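Ribonucleoside-diphosphate reductase, alpha chain (Actinobacillus ureae ATCC 25976, PDB 6DQX) is the catalytic subunit of a class Id ribonucleotide reductase, which probably reduces ribonucleoside diphosphates to the deoxynucleotides needed for DNA synthesis. Local coordinates at residues E286-L298 and A308-M320. Residues are numbered along the deposited sequence; the frame is centred on the assembly and turned at random.
Sequences ESFVCCLSSMNLL and APEVLTYFLDVVM. With EDO (1,2-ethanediol), chain F.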
# COMPACT_ATOMS: atom_id res chain seq x y z
N GLU A 286 16.21 -2.18 11.44
CA GLU A 286 17.15 -2.28 10.33
C GLU A 286 16.60 -3.12 9.18
O GLU A 286 16.12 -4.21 9.39
CB GLU A 286 18.45 -2.89 10.83
CG GLU A 286 19.32 -1.91 11.61
CD GLU A 286 20.68 -2.48 11.99
OE1 GLU A 286 20.79 -3.67 12.34
OE2 GLU A 286 21.67 -1.73 11.96
N SER A 287 16.73 -2.61 7.96
CA SER A 287 16.41 -3.36 6.73
C SER A 287 17.76 -3.59 6.02
O SER A 287 18.52 -2.64 5.79
CB SER A 287 15.48 -2.57 5.85
OG SER A 287 14.24 -2.44 6.51
N PHE A 288 18.08 -4.84 5.71
CA PHE A 288 19.38 -5.09 5.06
C PHE A 288 19.44 -4.52 3.67
O PHE A 288 18.45 -4.51 2.94
CB PHE A 288 19.80 -6.57 5.13
CG PHE A 288 18.95 -7.53 4.33
CD1 PHE A 288 19.01 -7.57 2.95
CD2 PHE A 288 18.16 -8.46 4.98
CE1 PHE A 288 18.26 -8.52 2.22
CE2 PHE A 288 17.41 -9.40 4.26
CZ PHE A 288 17.46 -9.41 2.90
N VAL A 289 20.62 -3.98 3.33
CA VAL A 289 20.98 -3.61 1.98
C VAL A 289 22.40 -4.09 1.72
O VAL A 289 23.19 -4.28 2.64
CB VAL A 289 20.86 -2.10 1.72
CG1 VAL A 289 19.41 -1.65 1.84
CG2 VAL A 289 21.71 -1.29 2.70
N CYS A 290 22.73 -4.21 0.44
CA CYS A 290 24.05 -4.69 0.03
C CYS A 290 24.31 -4.23 -1.40
O CYS A 290 23.39 -3.94 -2.14
CB CYS A 290 24.08 -6.22 0.12
SG CYS A 290 25.71 -6.96 0.12
N CYS A 291 25.57 -4.16 -1.79
CA CYS A 291 25.90 -3.85 -3.17
C CYS A 291 26.77 -4.95 -3.69
O CYS A 291 27.35 -5.73 -2.92
CB CYS A 291 26.57 -2.51 -3.30
SG CYS A 291 28.07 -2.38 -2.34
N LEU A 292 26.86 -5.03 -5.00
CA LEU A 292 27.56 -6.13 -5.62
C LEU A 292 28.33 -5.70 -6.82
O LEU A 292 28.04 -4.70 -7.46
CB LEU A 292 26.61 -7.27 -5.96
CG LEU A 292 25.65 -7.20 -7.14
CD1 LEU A 292 26.32 -7.58 -8.46
CD2 LEU A 292 24.44 -8.12 -6.93
N SER A 293 29.36 -6.49 -7.09
CA SER A 293 30.06 -6.49 -8.34
C SER A 293 30.79 -7.84 -8.34
O SER A 293 30.75 -8.54 -7.32
CB SER A 293 31.01 -5.29 -8.47
OG SER A 293 30.32 -4.08 -8.74
N SER A 294 31.37 -8.22 -9.46
CA SER A 294 31.77 -9.63 -9.67
C SER A 294 33.11 -9.79 -10.36
O SER A 294 33.45 -9.05 -11.29
CB SER A 294 30.71 -10.36 -10.50
OG SER A 294 29.38 -9.99 -10.10
N MET A 295 33.86 -10.76 -9.87
CA MET A 295 35.13 -11.14 -10.50
C MET A 295 34.90 -12.11 -11.65
O MET A 295 34.17 -13.06 -11.50
CB MET A 295 36.06 -11.78 -9.47
CG MET A 295 36.56 -10.83 -8.38
SD MET A 295 37.52 -9.42 -8.92
CE MET A 295 38.87 -10.18 -9.81
N ASN A 296 35.59 -11.90 -12.77
CA ASN A 296 35.46 -12.75 -13.93
C ASN A 296 36.44 -13.90 -13.78
O ASN A 296 37.64 -13.73 -14.03
CB ASN A 296 35.78 -11.97 -15.20
CG ASN A 296 35.50 -12.74 -16.46
OD1 ASN A 296 35.14 -13.91 -16.42
ND2 ASN A 296 35.73 -12.10 -17.62
N LEU A 297 35.91 -15.06 -13.43
CA LEU A 297 36.75 -16.25 -13.21
C LEU A 297 37.42 -16.78 -14.48
O LEU A 297 38.40 -17.54 -14.38
CB LEU A 297 35.95 -17.35 -12.57
CG LEU A 297 35.28 -17.01 -11.23
CD1 LEU A 297 34.66 -18.24 -10.63
CD2 LEU A 297 36.21 -16.34 -10.23
N LEU A 298 36.94 -16.39 -15.66
CA LEU A 298 37.64 -16.76 -16.90
C LEU A 298 39.12 -16.41 -16.82
O LEU A 298 39.99 -17.14 -17.35
CB LEU A 298 37.01 -16.08 -18.11
CG LEU A 298 37.69 -16.28 -19.48
CD1 LEU A 298 37.79 -17.77 -19.79
CD2 LEU A 298 36.89 -15.58 -20.57
N ALA A 308 43.51 -7.25 -7.85
CA ALA A 308 42.18 -6.98 -8.44
C ALA A 308 41.00 -7.21 -7.46
O ALA A 308 40.14 -6.34 -7.33
CB ALA A 308 41.98 -7.73 -9.75
N PRO A 309 40.96 -8.35 -6.75
CA PRO A 309 39.85 -8.54 -5.78
C PRO A 309 39.84 -7.51 -4.68
O PRO A 309 38.76 -7.04 -4.28
CB PRO A 309 40.09 -9.94 -5.23
CG PRO A 309 40.90 -10.61 -6.27
CD PRO A 309 41.80 -9.55 -6.81
N GLU A 310 41.02 -7.10 -4.22
CA GLU A 310 41.11 -6.05 -3.22
C GLU A 310 40.61 -4.71 -3.72
O GLU A 310 39.89 -3.99 -3.01
CB GLU A 310 42.56 -5.91 -2.75
CG GLU A 310 43.03 -7.14 -2.00
CD GLU A 310 43.72 -8.18 -2.85
OE1 GLU A 310 43.38 -8.38 -4.04
OE2 GLU A 310 44.60 -8.88 -2.28
N VAL A 311 40.97 -4.38 -4.96
CA VAL A 311 40.51 -3.14 -5.59
C VAL A 311 39.00 -3.14 -5.71
O VAL A 311 38.36 -2.11 -5.41
CB VAL A 311 41.23 -2.88 -6.94
CG1 VAL A 311 40.51 -1.84 -7.81
CG2 VAL A 311 42.66 -2.42 -6.65
N LEU A 312 38.42 -4.28 -6.10
CA LEU A 312 36.97 -4.37 -6.22
C LEU A 312 36.28 -4.24 -4.83
O LEU A 312 35.23 -3.60 -4.71
CB LEU A 312 36.56 -5.64 -6.98
CG LEU A 312 35.11 -5.64 -7.47
CD1 LEU A 312 34.85 -4.53 -8.50
CD2 LEU A 312 34.75 -7.00 -8.08
N THR A 313 36.88 -4.82 -3.79
CA THR A 313 36.38 -4.68 -2.42
C THR A 313 36.35 -3.21 -1.94
O THR A 313 35.33 -2.72 -1.41
CB THR A 313 37.20 -5.57 -1.46
OG1 THR A 313 37.15 -6.92 -1.94
CG2 THR A 313 36.67 -5.47 -0.04
N TYR A 314 37.48 -2.51 -2.17
CA TYR A 314 37.59 -1.07 -1.92
C TYR A 314 36.49 -0.32 -2.66
O TYR A 314 35.86 0.57 -2.09
CB TYR A 314 38.94 -0.54 -2.36
CG TYR A 314 40.07 -0.68 -1.37
CD1 TYR A 314 40.33 -1.89 -0.73
CD2 TYR A 314 40.90 0.40 -1.09
CE1 TYR A 314 41.40 -2.01 0.15
CE2 TYR A 314 41.96 0.29 -0.20
CZ TYR A 314 42.21 -0.91 0.41
OH TYR A 314 43.28 -1.01 1.27
N PHE A 315 36.24 -0.73 -3.90
CA PHE A 315 35.22 -0.07 -4.72
C PHE A 315 33.84 -0.24 -4.12
O PHE A 315 33.07 0.72 -4.02
CB PHE A 315 35.24 -0.58 -6.16
CG PHE A 315 34.16 -0.01 -7.02
CD1 PHE A 315 34.23 1.31 -7.39
CD2 PHE A 315 33.08 -0.80 -7.46
CE1 PHE A 315 33.24 1.87 -8.19
CE2 PHE A 315 32.10 -0.25 -8.26
CZ PHE A 315 32.20 1.08 -8.64
N LEU A 316 33.51 -1.47 -3.72
CA LEU A 316 32.22 -1.75 -3.11
C LEU A 316 32.03 -1.01 -1.79
O LEU A 316 30.93 -0.54 -1.48
CB LEU A 316 32.02 -3.25 -2.95
CG LEU A 316 31.82 -3.98 -4.29
CD1 LEU A 316 31.58 -5.45 -4.04
CD2 LEU A 316 30.66 -3.41 -5.11
N ASP A 317 33.10 -0.82 -1.03
CA ASP A 317 32.98 -0.02 0.18
C ASP A 317 32.65 1.43 -0.12
O ASP A 317 31.83 2.01 0.58
CB ASP A 317 34.22 -0.12 1.04
CG ASP A 317 33.98 0.37 2.45
OD1 ASP A 317 33.06 -0.15 3.10
OD2 ASP A 317 34.72 1.27 2.92
N VAL A 318 33.24 2.03 -1.15
CA VAL A 318 32.84 3.42 -1.50
C VAL A 318 31.45 3.51 -2.08
O VAL A 318 30.77 4.52 -1.90
CB VAL A 318 33.84 4.14 -2.43
CG1 VAL A 318 35.17 4.19 -1.77
CG2 VAL A 318 33.99 3.52 -3.79
N VAL A 319 31.00 2.46 -2.78
CA VAL A 319 29.62 2.36 -3.20
C VAL A 319 28.67 2.40 -2.00
O VAL A 319 27.69 3.16 -2.01
CB VAL A 319 29.40 1.11 -4.09
CG1 VAL A 319 27.91 0.87 -4.33
CG2 VAL A 319 30.16 1.26 -5.42
N MET A 320 28.96 1.64 -0.95
CA MET A 320 28.15 1.71 0.26
C MET A 320 28.20 3.10 0.91
O MET A 320 27.18 3.59 1.40
CB MET A 320 28.60 0.64 1.28
CG MET A 320 27.61 0.36 2.41
SD MET A 320 25.93 -0.15 1.94
CE MET A 320 26.22 -1.01 0.39
C1 EDO F . 35.37 5.91 1.75
O1 EDO F . 34.08 6.16 1.17
C2 EDO F . 35.59 4.43 2.01
O2 EDO F . 34.46 3.84 2.64
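Cys-291 of strand 288-296 packs against Leu-316, Val-319 and Met-320 of helix 308-327. With chi1 at 58°, its SG is tucked over its own backbone and turned to the helix. Cys-291 SG meets the Met-320 methyl CE at 3.6 Å and lies 3.5 Å from Leu-316 O. Val-319 CG1 is 3.8 Å from Cys-291 CB. Two bends in the Met-320 chain bring its methyl in beside the cysteine.

Leu-316 points at the strand and touches it with both methyls. Leu-316 CD2 lies 3.7 Å from Ser-293 OG, while CD1 comes near Ser-293 N. That buried N has no hydrogen-bond partner in the model. Ser-293 OG donates a hydrogen bond to Leu-292 O at 2.7 Å. The same OG sits at the edge of the Phe-315 ring, near the ring plane. Val-319 CG2 lies over one face of that ring, near its rim.

Leu-312 divides its two methyls. CD1 packs on Ser-293 CB, and Leu-312 CD2 reaches Met-295 SD at 3.8 Å. The Met-295 and Leu-312 side chains pass in opposite directions. Met-295 crosses Pro-309 at about a right angle, and its bent end sets Met-295 CE 4.0 Å from Ala-308 CB.

The contact is apolar packing of a helix on a sheet strand. The strand 292-296 and helix 308-320 axes run nearly antiparallel, at 171° and 9.0 Å apart. Both belong to the ribonucleotide reductase barrel domain. Helix 308-327 lies in the connection from strand 288-296 to its parallel neighbour 347-351. The strand also pairs antiparallel with strands 85-87 and 105-109. Helix 52-67 meets Phe-315 and Val-318, helix 72-82 meets Ala-308, Val-311 and Phe-315, and helix 334-343 touches Met-320 and Val-289.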